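Local coordinates for VWFA domain-containing protein (Bacteroides thetaiotaomicron, PDB 3IBS) that is of unknown function but carries a von Willebrand factor type A domain that binds a magnesium ion, here as one piece of a probably membrane-bound protein, at residues K10-I15 with D49-G54; I16-S21 with K36-I41; S42-E47 with A204-I209; A59-T64 with I87-T92. All coordinates share one frame; numbering follows the deposited sequence.

Overall arrangement
The contacts of this von Willebrand factor A domain run from the sheet end remote from the metal, through its core, to the metal site. Interactions 1 and 2 share strand 13-19 and lie about 17 Å apart, centre to centre; they meet where Gly-54 O lies 2.9 Å from Ile-16 N, a probable hydrogen bond. Interaction 3 continues helix 33-46 from interaction 2 and packs against interaction 1, Ile-209 touching Val-12 and Val-14. Ser-21, in interaction 2, binds magnesium, and the 87-92 loop of interaction 4 lies beside it, Ser-21 CA being 3.5 Å from Gln-90 OE1. Interactions 3 and 4 lie on opposite sides of the chain's centre, with centres about 25 Å apart.

Interaction 1 of 4, residues K10-I15 with D49-G54; sequences KGVEVI and DNDKVG
Val-12 and Asp-51 open this contact with a bond from backbone to side chain: Val-12 N donates to Asp-51 OD1 at 2.9 Å, on the anti side of the carboxylate and 29° out of its plane. The aspartate CG stands beside its own backbone N (chi1 -50°), which brings the carboxylate alongside Val-12, whose CG2 lies 3.7 Å from Asp-51 OD1. A water donates to both Lys-10 O and Asp-51 OD1, so the same oxygen takes two donors. From there the parallel pairing of strands 13-15 and 52-54 takes over. Lys-52 N donates to Val-12 O at 2.9 Å, Val-14 N to Lys-52 O at 2.8 Å, and Gly-54 N to Val-14 O at 2.9 Å. Val-14 O also receives a CA-H...O contact from Val-53 CA at 3.1 Å. On the face bearing Glu-13 and Lys-52, a water joins Glu-13 OE2 to Lys-52 NZ. Glycine suits position 11, where a CB would run into Asn-50 O, and position 54, where one would press on Ile-15.

Asp-51 OD2 accepts Asp-49 N from above the carboxylate plane, bracing the turn that leads into strand 52-58. Farther out, Thr-106 and Arg-113 hold the Glu-13 carboxylate. On the other face the small, branched Val-12 and Val-14 meet helix 200-214. With both its oxygens engaged, the buried Asp-51 side chain in effect takes the place a backbone carbonyl would hold and carries the parallel ladder one step ahead of its first pair, Glu-13 with Lys-52, probably as a carboxylate.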
loop_
_atom_site.group_PDB
_atom_site.type_symbol
_atom_site.label_atom_id
_atom_site.label_comp_id
_atom_site.label_asym_id
_atom_site.label_seq_id
_atom_site.Cartn_x
_atom_site.Cartn_y
_atom_site.Cartn_z
ATOM N N LYS A 10 -8.117 27.357 -37.472
ATOM C CA LYS A 10 -6.785 27.117 -36.822
ATOM C C LYS A 10 -6.784 25.819 -36.019
ATOM O O LYS A 10 -6.308 25.777 -34.878
ATOM C CB LYS A 10 -6.389 28.319 -35.940
ATOM C CG LYS A 10 -7.513 28.846 -35.014
ATOM C CD LYS A 10 -7.100 30.111 -34.258
ATOM C CE LYS A 10 -7.083 31.325 -35.177
ATOM N NZ LYS A 10 -6.297 32.439 -34.586
ATOM N N GLY A 11 -7.334 24.759 -36.607
ATOM C CA GLY A 11 -7.438 23.469 -35.912
ATOM C C GLY A 11 -6.099 22.769 -35.723
ATOM O O GLY A 11 -5.212 22.878 -36.566
ATOM N N VAL A 12 -5.946 22.050 -34.612
ATOM C CA VAL A 12 -4.745 21.252 -34.394
ATOM C C VAL A 12 -5.082 19.767 -34.310
ATOM O O VAL A 12 -6.256 19.399 -34.266
ATOM C CB VAL A 12 -3.930 21.711 -33.147
ATOM C CG1 VAL A 12 -3.498 23.150 -33.327
ATOM C CG2 VAL A 12 -4.724 21.551 -31.861
ATOM N N GLU A 13 -4.040 18.941 -34.330
ATOM C CA GLU A 13 -4.155 17.513 -34.185
ATOM C C GLU A 13 -3.387 17.095 -32.929
ATOM O O GLU A 13 -2.197 17.430 -32.762
ATOM C CB GLU A 13 -3.630 16.809 -35.430
ATOM C CG GLU A 13 -4.429 17.171 -36.709
ATOM C CD GLU A 13 -3.940 16.491 -37.993
ATOM O OE1 GLU A 13 -2.965 15.700 -37.980
ATOM O OE2 GLU A 13 -4.559 16.774 -39.049
ATOM N N VAL A 14 -4.082 16.385 -32.041
ATOM C CA VAL A 14 -3.518 15.998 -30.749
ATOM C C VAL A 14 -3.635 14.475 -30.595
ATOM O O VAL A 14 -4.740 13.912 -30.685
ATOM C CB VAL A 14 -4.252 16.717 -29.573
ATOM C CG1 VAL A 14 -3.756 16.190 -28.215
ATOM C CG2 VAL A 14 -4.060 18.223 -29.642
ATOM N N ILE A 15 -2.502 13.806 -30.407
ATOM C CA ILE A 15 -2.537 12.385 -30.117
ATOM C C ILE A 15 -2.043 12.110 -28.708
ATOM O O ILE A 15 -0.947 12.520 -28.327
ATOM C CB ILE A 15 -1.768 11.557 -31.175
ATOM C CG1 ILE A 15 -2.512 11.660 -32.524
ATOM C CG2 ILE A 15 -1.695 10.093 -30.748
ATOM C CD1 ILE A 15 -1.741 11.080 -33.706
ATOM N N ASP A 49 -11.806 22.490 -29.941
ATOM C CA ASP A 49 -12.852 23.127 -30.728
ATOM C C ASP A 49 -12.914 22.617 -32.170
ATOM O O ASP A 49 -13.744 21.767 -32.480
ATOM C CB ASP A 49 -12.733 24.652 -30.671
ATOM C CG ASP A 49 -13.915 25.353 -31.319
ATOM O OD1 ASP A 49 -15.004 24.739 -31.431
ATOM O OD2 ASP A 49 -13.755 26.531 -31.712
ATOM N N ASN A 50 -12.056 23.121 -33.050
ATOM C CA ASN A 50 -12.077 22.651 -34.449
ATOM C C ASN A 50 -11.067 21.522 -34.661
ATOM O O ASN A 50 -10.563 21.329 -35.765
ATOM C CB ASN A 50 -11.798 23.826 -35.399
ATOM C CG ASN A 50 -12.086 23.499 -36.873
ATOM O OD1 ASN A 50 -12.710 22.476 -37.199
ATOM N ND2 ASN A 50 -11.630 24.378 -37.770
ATOM N N ASP A 51 -10.792 20.751 -33.610
ATOM C CA ASP A 51 -9.556 19.970 -33.564
ATOM C C ASP A 51 -9.755 18.474 -33.741
ATOM O O ASP A 51 -10.871 17.964 -33.639
ATOM C CB ASP A 51 -8.823 20.225 -32.241
ATOM C CG ASP A 51 -8.669 21.712 -31.925
ATOM O OD1 ASP A 51 -8.169 22.455 -32.780
ATOM O OD2 ASP A 51 -9.036 22.132 -30.810
ATOM N N LYS A 52 -8.664 17.765 -33.989
ATOM C CA LYS A 52 -8.734 16.312 -34.044
ATOM C C LYS A 52 -7.916 15.683 -32.931
ATOM O O LYS A 52 -6.857 16.210 -32.521
ATOM C CB LYS A 52 -8.283 15.787 -35.403
ATOM C CG LYS A 52 -9.076 16.341 -36.569
ATOM C CD LYS A 52 -8.557 15.769 -37.861
ATOM C CE LYS A 52 -9.414 16.195 -39.031
ATOM N NZ LYS A 52 -9.217 17.647 -39.304
ATOM N N VAL A 53 -8.413 14.552 -32.457
ATOM C CA VAL A 53 -7.807 13.854 -31.357
ATOM C C VAL A 53 -7.699 12.385 -31.691
ATOM O O VAL A 53 -8.607 11.807 -32.304
ATOM C CB VAL A 53 -8.586 14.096 -30.009
ATOM C CG1 VAL A 53 -10.021 13.539 -30.027
ATOM C CG2 VAL A 53 -7.814 13.526 -28.840
ATOM N N GLY A 54 -6.574 11.797 -31.293
ATOM C CA GLY A 54 -6.362 10.354 -31.418
ATOM C C GLY A 54 -5.774 9.830 -30.123
ATOM O O GLY A 54 -5.316 10.610 -29.284
HETATM O O HOH W 1 -7.891 25.120 -32.416
HETATM O O HOH W 2 -7.673 19.909 -37.112
HETATM O O HOH W 3 -6.536 18.502 -39.144
#

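Interaction 2 of 4, residues I16-S21 with K36-I41. With MG (magnesium ion), chain I.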
loop_
_atom_site.group_PDB
_atom_site.type_symbol
_atom_site.label_atom_id
_atom_site.label_comp_id
_atom_site.label_asym_id
_atom_site.label_seq_id
_atom_site.Cartn_x
_atom_site.Cartn_y
_atom_site.Cartn_z
ATOM N N ILE A 16 -2.868 11.432 -27.916
ATOM C CA ILE A 16 -2.475 11.114 -26.547
ATOM C C ILE A 16 -1.893 9.709 -26.500
ATOM O O ILE A 16 -2.477 8.780 -27.047
ATOM C CB ILE A 16 -3.678 11.205 -25.600
ATOM C CG1 ILE A 16 -4.137 12.670 -25.556
ATOM C CG2 ILE A 16 -3.282 10.699 -24.156
ATOM C CD1 ILE A 16 -5.575 12.811 -25.655
ATOM N N ALA A 17 -0.749 9.555 -25.844
ATOM C CA ALA A 17 -0.134 8.242 -25.738
ATOM C C ALA A 17 -0.174 7.889 -24.261
ATOM O O ALA A 17 0.557 8.451 -23.466
ATOM C CB ALA A 17 1.314 8.285 -26.272
ATOM N N LEU A 18 -1.070 6.985 -23.900
ATOM C CA LEU A 18 -1.354 6.723 -22.495
ATOM C C LEU A 18 -0.718 5.404 -22.037
ATOM O O LEU A 18 -0.998 4.334 -22.578
ATOM C CB LEU A 18 -2.871 6.705 -22.275
ATOM C CG LEU A 18 -3.417 6.293 -20.899
ATOM C CD1 LEU A 18 -2.898 7.228 -19.775
ATOM C CD2 LEU A 18 -4.968 6.281 -20.946
ATOM N N ASP A 19 0.103 5.504 -21.004
ATOM C CA ASP A 19 0.662 4.356 -20.299
ATOM C C ASP A 19 -0.474 3.596 -19.625
ATOM O O ASP A 19 -1.192 4.165 -18.802
ATOM C CB ASP A 19 1.663 4.871 -19.238
ATOM C CG ASP A 19 2.526 3.761 -18.633
ATOM O OD1 ASP A 19 2.036 2.614 -18.505
ATOM O OD2 ASP A 19 3.703 4.038 -18.270
ATOM N N ILE A 20 -0.657 2.320 -19.995
ATOM C CA ILE A 20 -1.612 1.443 -19.319
ATOM C C ILE A 20 -0.929 0.209 -18.664
ATOM O O ILE A 20 -1.568 -0.822 -18.414
ATOM C CB ILE A 20 -2.782 1.004 -20.245
ATOM C CG1 ILE A 20 -2.293 0.110 -21.408
ATOM C CG2 ILE A 20 -3.580 2.249 -20.713
ATOM C CD1 ILE A 20 -3.433 -0.770 -22.078
ATOM N N SER A 21 0.362 0.309 -18.388
ATOM C CA SER A 21 1.047 -0.753 -17.634
ATOM C C SER A 21 0.502 -0.834 -16.188
ATOM O O SER A 21 -0.192 0.088 -15.733
ATOM C CB SER A 21 2.558 -0.533 -17.626
ATOM O OG SER A 21 2.904 0.609 -16.876
ATOM N N LYS A 36 -7.221 8.900 -13.054
ATOM C CA LYS A 36 -6.907 10.330 -13.090
ATOM C C LYS A 36 -6.493 10.760 -14.503
ATOM O O LYS A 36 -6.951 11.793 -15.002
ATOM C CB LYS A 36 -5.792 10.660 -12.094
ATOM C CG LYS A 36 -5.247 12.128 -12.171
ATOM C CD LYS A 36 -6.300 13.133 -11.723
ATOM C CE LYS A 36 -5.783 14.576 -11.766
ATOM N NZ LYS A 36 -6.721 15.489 -10.996
ATOM N N ALA A 37 -5.650 9.977 -15.165
ATOM C CA ALA A 37 -5.298 10.296 -16.551
ATOM C C ALA A 37 -6.536 10.347 -17.454
ATOM O O ALA A 37 -6.658 11.218 -18.293
ATOM C CB ALA A 37 -4.303 9.278 -17.094
ATOM N N LYS A 38 -7.443 9.398 -17.299
ATOM C CA LYS A 38 -8.647 9.379 -18.125
ATOM C C LYS A 38 -9.526 10.607 -17.886
ATOM O O LYS A 38 -10.015 11.239 -18.822
ATOM C CB LYS A 38 -9.424 8.059 -17.911
ATOM C CG LYS A 38 -8.697 6.875 -18.519
ATOM C CD LYS A 38 -9.117 5.527 -17.954
ATOM C CE LYS A 38 -10.527 5.138 -18.314
ATOM N NZ LYS A 38 -10.654 3.671 -18.104
ATOM N N ARG A 39 -9.680 10.976 -16.624
ATOM C CA ARG A 39 -10.474 12.134 -16.275
ATOM C C ARG A 39 -9.862 13.413 -16.826
ATOM O O ARG A 39 -10.601 14.289 -17.293
ATOM C CB ARG A 39 -10.661 12.206 -14.754
ATOM C CG ARG A 39 -11.526 11.045 -14.265
ATOM C CD ARG A 39 -11.725 11.119 -12.768
ATOM N NE ARG A 39 -12.535 9.995 -12.335
ATOM C CZ ARG A 39 -12.930 9.793 -11.087
ATOM N NH1 ARG A 39 -12.574 10.637 -10.119
ATOM N NH2 ARG A 39 -13.666 8.732 -10.819
ATOM N N LEU A 40 -8.526 13.502 -16.805
ATOM C CA LEU A 40 -7.813 14.636 -17.391
ATOM C C LEU A 40 -8.017 14.687 -18.914
ATOM O O LEU A 40 -8.224 15.763 -19.476
ATOM C CB LEU A 40 -6.305 14.561 -17.091
ATOM C CG LEU A 40 -5.387 15.695 -17.607
ATOM C CD1 LEU A 40 -4.136 15.800 -16.714
ATOM C CD2 LEU A 40 -4.960 15.522 -19.069
ATOM N N ILE A 41 -7.925 13.524 -19.568
ATOM C CA ILE A 41 -8.098 13.461 -21.025
ATOM C C ILE A 41 -9.512 13.889 -21.448
ATOM O O ILE A 41 -9.698 14.603 -22.429
ATOM C CB ILE A 41 -7.794 12.057 -21.567
ATOM C CG1 ILE A 41 -6.289 11.735 -21.400
ATOM C CG2 ILE A 41 -8.216 11.946 -23.060
ATOM C CD1 ILE A 41 -5.999 10.224 -21.442
HETATM MG MG MG I . 4.629 0.792 -15.590
HETATM O O HOH W 4 4.992 2.624 -16.360
HETATM O O HOH W 5 6.341 0.921 -14.419
HETATM O O HOH W 6 4.178 -1.068 -14.792
HETATM O O HOH W 7 5.697 -0.199 -17.103
#
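Apolar packing alone joins strand 16-19 to helix 36-41. The side chains of Ile-16 and Ile-41 lie antiparallel, each chain end beside the other's branch methyl: Ile-16 CD1 lies 3.8 Å from Ile-41 CG2, and Ile-16 CG2 lies 3.9 Å from Ile-41 CD1. Leu-18 forks over the helix. Its CG lies anti to the backbone N (chi1 173°), sending CD1 onto Ala-37 CB at 3.7 Å and CD2 toward Ile-41 CD1 at 4.1 Å. The small Ala-37 lets Leu-18 CD1 settle against the helix, whereas the longer isoleucines make the contact one turn further along. Ile-118 of the neighbouring strand touches Ile-16, Leu-18, Ala-37 and Ile-41, closing the same apolar layer.

Polar bonds gather at the end of the strand. Asp-19 OD1 accepts both Ser-21 N, in an Asx turn, and Ser-21 OG, the hydroxyl at 2.7 Å coming to the syn lone pair. Two grips on one oxygen fix the turn and the rotation of the serine. Asp-19 OD2 takes a bond from a metal-bound water and another from Thr-119.

Metal coordination completes the account. Ser-21 OG binds magnesium at 2.2 Å, four waters are further ligands, and Ser-23 OG supplies the remaining one. Asp-19 therefore acts from the second shell, through Ser-21 and a water. The sequence Asp-Ile-Ser-Asn-Ser, beginning on the last residue of a central strand and running into the loop after it, is the DxSxS signature of the metal ion-dependent adhesion site (MIDAS) of von Willebrand factor A domains.

Interaction 3 of 4, residues S42-E47 with A204-I209; sequences SRLVDE and AISQEI
Leu-44 reaches across from helix 42-46 to two isoleucines of helix 204-209. Its CG is anti to the backbone N (chi1 -177°), a torsion that carries the branched end nearer the other helix although the CB does not head straight there. Leu-44 CD1 then lies 3.9 Å from Ile-205 CG2, the two side chains running at a slant to one another. Against Ile-209 the leucine lies nearly perpendicular: the CD1 methyl of Ile-209 rests 4.0 Å from Leu-44 CG, at the fork itself. Ile-209 extends along its chain (chi2 160°) to put that methyl there, while Ile-205 meets the leucine with its shorter branch.

The nearest CA atoms are those of Ser-206 and Leu-44, 6.0 Å apart, and a small side chain suits so narrow a place. One water bridges the helices, donating to Leu-44 O at 2.8 Å and hydrogen-bonding to Ser-206 OG at 2.7 Å. The same hydroxyl also bonds Gln-202 one turn earlier. Glu-47 lays CB and CG beside Ser-206 OG.

The axes of segments 42-46 and 204-209 come within 10.0 Å of each other, at 33°, and run in broadly the same direction. Both helices lie on one face of the central sheet, where Ile-116 of strand 113-119 touches Leu-44, Ile-205 and Ile-209 and Ile-205 also reaches strand 140-147.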
loop_
_atom_site.group_PDB
_atom_site.type_symbol
_atom_site.label_atom_id
_atom_site.label_comp_id
_atom_site.label_asym_id
_atom_site.label_seq_id
_atom_site.Cartn_x
_atom_site.Cartn_y
_atom_site.Cartn_z
ATOM N N SER A 42 -10.498 13.417 -20.700
ATOM C CA SER A 42 -11.882 13.783 -20.943
ATOM C C SER A 42 -12.035 15.304 -20.896
ATOM O O SER A 42 -12.679 15.881 -21.762
ATOM C CB SER A 42 -12.817 13.083 -19.947
ATOM O OG SER A 42 -14.160 13.433 -20.221
ATOM N N ARG A 43 -11.394 15.955 -19.933
ATOM C CA ARG A 43 -11.494 17.415 -19.823
ATOM C C ARG A 43 -10.670 18.136 -20.907
ATOM O O ARG A 43 -11.069 19.188 -21.401
ATOM C CB ARG A 43 -11.111 17.885 -18.397
ATOM C CG ARG A 43 -12.136 17.466 -17.329
ATOM C CD ARG A 43 -11.572 17.462 -15.885
ATOM N NE ARG A 43 -12.651 17.284 -14.907
ATOM C CZ ARG A 43 -13.264 16.127 -14.644
ATOM N NH1 ARG A 43 -12.906 15.006 -15.281
ATOM N NH2 ARG A 43 -14.234 16.080 -13.731
ATOM N N LEU A 44 -9.539 17.545 -21.288
ATOM C CA LEU A 44 -8.761 18.023 -22.405
ATOM C C LEU A 44 -9.633 18.042 -23.688
ATOM O O LEU A 44 -9.680 19.046 -24.403
ATOM C CB LEU A 44 -7.517 17.134 -22.576
ATOM C CG LEU A 44 -6.484 17.462 -23.658
ATOM C CD1 LEU A 44 -5.110 16.809 -23.329
ATOM C CD2 LEU A 44 -6.994 17.044 -25.046
ATOM N N VAL A 45 -10.338 16.947 -23.953
ATOM C CA VAL A 45 -11.211 16.844 -25.145
ATOM C C VAL A 45 -12.360 17.883 -25.133
ATOM O O VAL A 45 -12.690 18.458 -26.181
ATOM C CB VAL A 45 -11.767 15.390 -25.310
ATOM C CG1 VAL A 45 -12.791 15.281 -26.445
ATOM C CG2 VAL A 45 -10.640 14.419 -25.558
ATOM N N ASP A 46 -12.944 18.141 -23.955
ATOM C CA ASP A 46 -13.978 19.177 -23.806
ATOM C C ASP A 46 -13.472 20.555 -24.204
ATOM O O ASP A 46 -14.266 21.407 -24.550
ATOM C CB ASP A 46 -14.484 19.273 -22.362
ATOM C CG ASP A 46 -15.304 18.066 -21.936
ATOM O OD1 ASP A 46 -15.822 17.350 -22.802
ATOM O OD2 ASP A 46 -15.432 17.844 -20.717
ATOM N N GLU A 47 -12.166 20.784 -24.115
ATOM C CA GLU A 47 -11.602 22.101 -24.447
ATOM C C GLU A 47 -11.239 22.235 -25.933
ATOM O O GLU A 47 -10.929 23.325 -26.396
ATOM C CB GLU A 47 -10.374 22.414 -23.579
ATOM C CG GLU A 47 -10.691 22.619 -22.090
ATOM C CD GLU A 47 -11.753 23.691 -21.842
ATOM O OE1 GLU A 47 -11.686 24.777 -22.459
ATOM O OE2 GLU A 47 -12.675 23.434 -21.036
ATOM N N ALA A 204 -2.741 23.362 -17.664
ATOM C CA ALA A 204 -1.460 23.648 -18.287
ATOM C C ALA A 204 -1.393 23.077 -19.710
ATOM O O ALA A 204 -0.998 23.778 -20.637
ATOM C CB ALA A 204 -0.297 23.148 -17.433
ATOM N N ILE A 205 -1.793 21.821 -19.890
ATOM C CA ILE A 205 -1.692 21.200 -21.194
ATOM C C ILE A 205 -2.712 21.802 -22.165
ATOM O O ILE A 205 -2.371 22.073 -23.307
ATOM C CB ILE A 205 -1.728 19.630 -21.134
ATOM C CG1 ILE A 205 -1.167 19.009 -22.426
ATOM C CG2 ILE A 205 -3.125 19.106 -20.866
ATOM C CD1 ILE A 205 0.303 19.402 -22.736
ATOM N N SER A 206 -3.938 22.060 -21.709
ATOM C CA SER A 206 -4.928 22.699 -22.578
ATOM C C SER A 206 -4.473 24.103 -23.008
ATOM O O SER A 206 -4.774 24.548 -24.122
ATOM C CB SER A 206 -6.317 22.745 -21.924
ATOM O OG SER A 206 -6.919 21.449 -21.912
ATOM N N GLN A 207 -3.735 24.779 -22.129
ATOM C CA GLN A 207 -3.166 26.081 -22.431
ATOM C C GLN A 207 -2.126 25.953 -23.531
ATOM O O GLN A 207 -2.098 26.759 -24.456
ATOM C CB GLN A 207 -2.545 26.706 -21.167
ATOM C CG GLN A 207 -1.708 27.978 -21.396
ATOM C CD GLN A 207 -2.465 29.057 -22.167
ATOM O OE1 GLN A 207 -1.979 29.578 -23.183
ATOM N NE2 GLN A 207 -3.670 29.386 -21.697
ATOM N N GLU A 208 -1.274 24.935 -23.412
ATOM C CA GLU A 208 -0.226 24.663 -24.398
ATOM C C GLU A 208 -0.838 24.360 -25.764
ATOM O O GLU A 208 -0.367 24.863 -26.791
ATOM C CB GLU A 208 0.661 23.507 -23.919
ATOM C CG GLU A 208 1.689 23.021 -24.929
ATOM C CD GLU A 208 2.780 24.042 -25.237
ATOM O OE1 GLU A 208 2.931 25.025 -24.474
ATOM O OE2 GLU A 208 3.497 23.854 -26.248
ATOM N N ILE A 209 -1.880 23.528 -25.769
ATOM C CA ILE A 209 -2.616 23.211 -26.998
ATOM C C ILE A 209 -3.222 24.479 -27.628
ATOM O O ILE A 209 -3.061 24.702 -28.838
ATOM C CB ILE A 209 -3.697 22.140 -26.759
ATOM C CG1 ILE A 209 -3.047 20.792 -26.404
ATOM C CG2 ILE A 209 -4.594 21.969 -28.004
ATOM C CD1 ILE A 209 -3.996 19.826 -25.707
HETATM O O HOH W 8 -7.522 20.786 -24.425
#

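Interaction 4 of 4, residues A59-T64 with I87-T92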
loop_
_atom_site.group_PDB
_atom_site.type_symbol
_atom_site.label_atom_id
_atom_site.label_comp_id
_atom_site.label_asym_id
_atom_site.label_seq_id
_atom_site.Cartn_x
_atom_site.Cartn_y
_atom_site.Cartn_z
ATOM N N ALA A 59 2.067 -0.387 -23.156
ATOM C CA ALA A 59 2.796 -0.907 -22.031
ATOM C C ALA A 59 4.083 -1.468 -22.634
ATOM O O ALA A 59 4.939 -0.694 -23.057
ATOM C CB ALA A 59 1.952 -1.963 -21.270
ATOM N N GLY A 60 4.219 -2.786 -22.713
ATOM C CA GLY A 60 5.339 -3.406 -23.439
ATOM C C GLY A 60 5.259 -3.232 -24.949
ATOM O O GLY A 60 6.294 -3.222 -25.627
ATOM N N ASP A 61 4.039 -3.111 -25.470
ATOM C CA ASP A 61 3.776 -2.739 -26.866
ATOM C C ASP A 61 2.903 -1.487 -26.875
ATOM O O ASP A 61 2.369 -1.095 -25.822
ATOM C CB ASP A 61 3.008 -3.865 -27.600
ATOM C CG ASP A 61 3.827 -5.165 -27.741
ATOM O OD1 ASP A 61 5.048 -5.097 -28.028
ATOM O OD2 ASP A 61 3.244 -6.265 -27.557
ATOM N N ALA A 62 2.722 -0.892 -28.057
ATOM C CA ALA A 62 1.806 0.227 -28.255
ATOM C C ALA A 62 0.801 -0.076 -29.359
ATOM O O ALA A 62 1.158 -0.648 -30.359
ATOM C CB ALA A 62 2.574 1.501 -28.603
ATOM N N PHE A 63 -0.448 0.346 -29.186
ATOM C CA PHE A 63 -1.401 0.286 -30.279
ATOM C C PHE A 63 -2.361 1.466 -30.295
ATOM O O PHE A 63 -2.536 2.153 -29.288
ATOM C CB PHE A 63 -2.115 -1.089 -30.347
ATOM C CG PHE A 63 -3.239 -1.276 -29.357
ATOM C CD1 PHE A 63 -4.530 -0.800 -29.632
ATOM C CD2 PHE A 63 -3.032 -1.995 -28.182
ATOM C CE1 PHE A 63 -5.598 -1.004 -28.717
ATOM C CE2 PHE A 63 -4.088 -2.205 -27.264
ATOM C CZ PHE A 63 -5.368 -1.708 -27.533
ATOM N N THR A 64 -2.965 1.691 -31.456
ATOM C CA THR A 64 -3.923 2.756 -31.652
ATOM C C THR A 64 -5.254 2.399 -31.031
ATOM O O THR A 64 -5.903 1.429 -31.446
ATOM C CB THR A 64 -4.141 3.010 -33.163
ATOM O OG1 THR A 64 -2.896 3.429 -33.748
ATOM C CG2 THR A 64 -5.220 4.111 -33.379
ATOM N N ILE A 87 -3.478 -4.678 -22.990
ATOM C CA ILE A 87 -2.129 -5.126 -23.382
ATOM C C ILE A 87 -1.544 -6.019 -22.295
ATOM O O ILE A 87 -1.348 -5.581 -21.161
ATOM C CB ILE A 87 -1.161 -3.931 -23.614
ATOM C CG1 ILE A 87 -1.695 -2.991 -24.700
ATOM C CG2 ILE A 87 0.265 -4.434 -23.968
ATOM C CD1 ILE A 87 -0.954 -1.675 -24.781
ATOM N N SER A 88 -1.241 -7.266 -22.638
ATOM C CA SER A 88 -0.658 -8.191 -21.651
ATOM C C SER A 88 0.871 -8.082 -21.501
ATOM O O SER A 88 1.379 -8.201 -20.398
ATOM C CB SER A 88 -1.075 -9.637 -21.927
ATOM O OG SER A 88 -0.803 -9.967 -23.272
ATOM N N LYS A 89 1.596 -7.859 -22.594
ATOM C CA LYS A 89 3.048 -7.660 -22.535
ATOM C C LYS A 89 3.403 -6.432 -21.691
ATOM O O LYS A 89 2.968 -5.312 -21.988
ATOM C CB LYS A 89 3.613 -7.506 -23.947
ATOM C CG LYS A 89 5.085 -7.166 -24.007
ATOM C CD LYS A 89 5.624 -7.315 -25.414
ATOM C CE LYS A 89 7.076 -6.863 -25.513
ATOM N NZ LYS A 89 7.626 -7.140 -26.882
ATOM N N GLN A 90 4.195 -6.636 -20.637
ATOM C CA GLN A 90 4.520 -5.515 -19.760
ATOM C C GLN A 90 5.785 -4.777 -20.219
ATOM O O GLN A 90 6.560 -5.294 -21.016
ATOM C CB GLN A 90 4.515 -5.929 -18.272
ATOM C CG GLN A 90 3.065 -6.247 -17.748
ATOM C CD GLN A 90 2.070 -5.079 -18.014
ATOM O OE1 GLN A 90 2.182 -4.010 -17.397
ATOM N NE2 GLN A 90 1.097 -5.297 -18.920
ATOM N N GLY A 91 5.945 -3.542 -19.760
ATOM C CA GLY A 91 7.071 -2.692 -20.164
ATOM C C GLY A 91 6.593 -1.257 -20.225
ATOM O O GLY A 91 5.436 -0.956 -19.879
ATOM N N THR A 92 7.475 -0.361 -20.654
ATOM C CA THR A 92 7.170 1.061 -20.708
ATOM C C THR A 92 7.672 1.587 -22.050
ATOM O O THR A 92 8.637 2.358 -22.102
ATOM C CB THR A 92 7.841 1.834 -19.541
ATOM O OG1 THR A 92 7.582 1.164 -18.304
ATOM C CG2 THR A 92 7.298 3.292 -19.443
#
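Gly-60 N donates to Lys-89 O at 2.9 Å, the firm polar link between the turn at 59-61 and the loop 87-92. The bond is bent (144° at the hydrogen) and arrives from above the carbonyl plane. Nearby, Asp-61 OD1 and Lys-89 NZ form a long salt bridge of 3.5 Å, whose hydrogen bond is weak. Lys-89 is extended along its whole length and lies athwart the aspartate, with its CD only 3.4 Å from Asp-61 OD2; methylene carbons as well as the ammonium therefore face the carboxylate.

The lysine also runs over Gly-60, where a CB would collide with Lys-89 CG and Gln-90 O. Gly-91 adopts a positive phi of 146°, a conformation suited to a residue without a side chain. This loop belongs to the rim of the MIDAS-type magnesium site: Gln-90 touches Ser-21 and bonds Asn-22 through OE1, while Thr-92, whose hydroxyl bonds Glu-122, lies close to the ion.

Farther from the metal the contact turns apolar. Ile-87 wedges into the turn, its CD1 3.5 Å from Asp-61 O and its CG2 4.0 Å from Ala-59 CB. Its CG1 meets Phe-63 CE2 at 3.6 Å, at the edge of the ring and near its plane. Ala-59 is small enough for its methyl to sit 3.6 Å from Lys-89 O. Ile-20 packs on Ile-87, and Leu-86 on Phe-63.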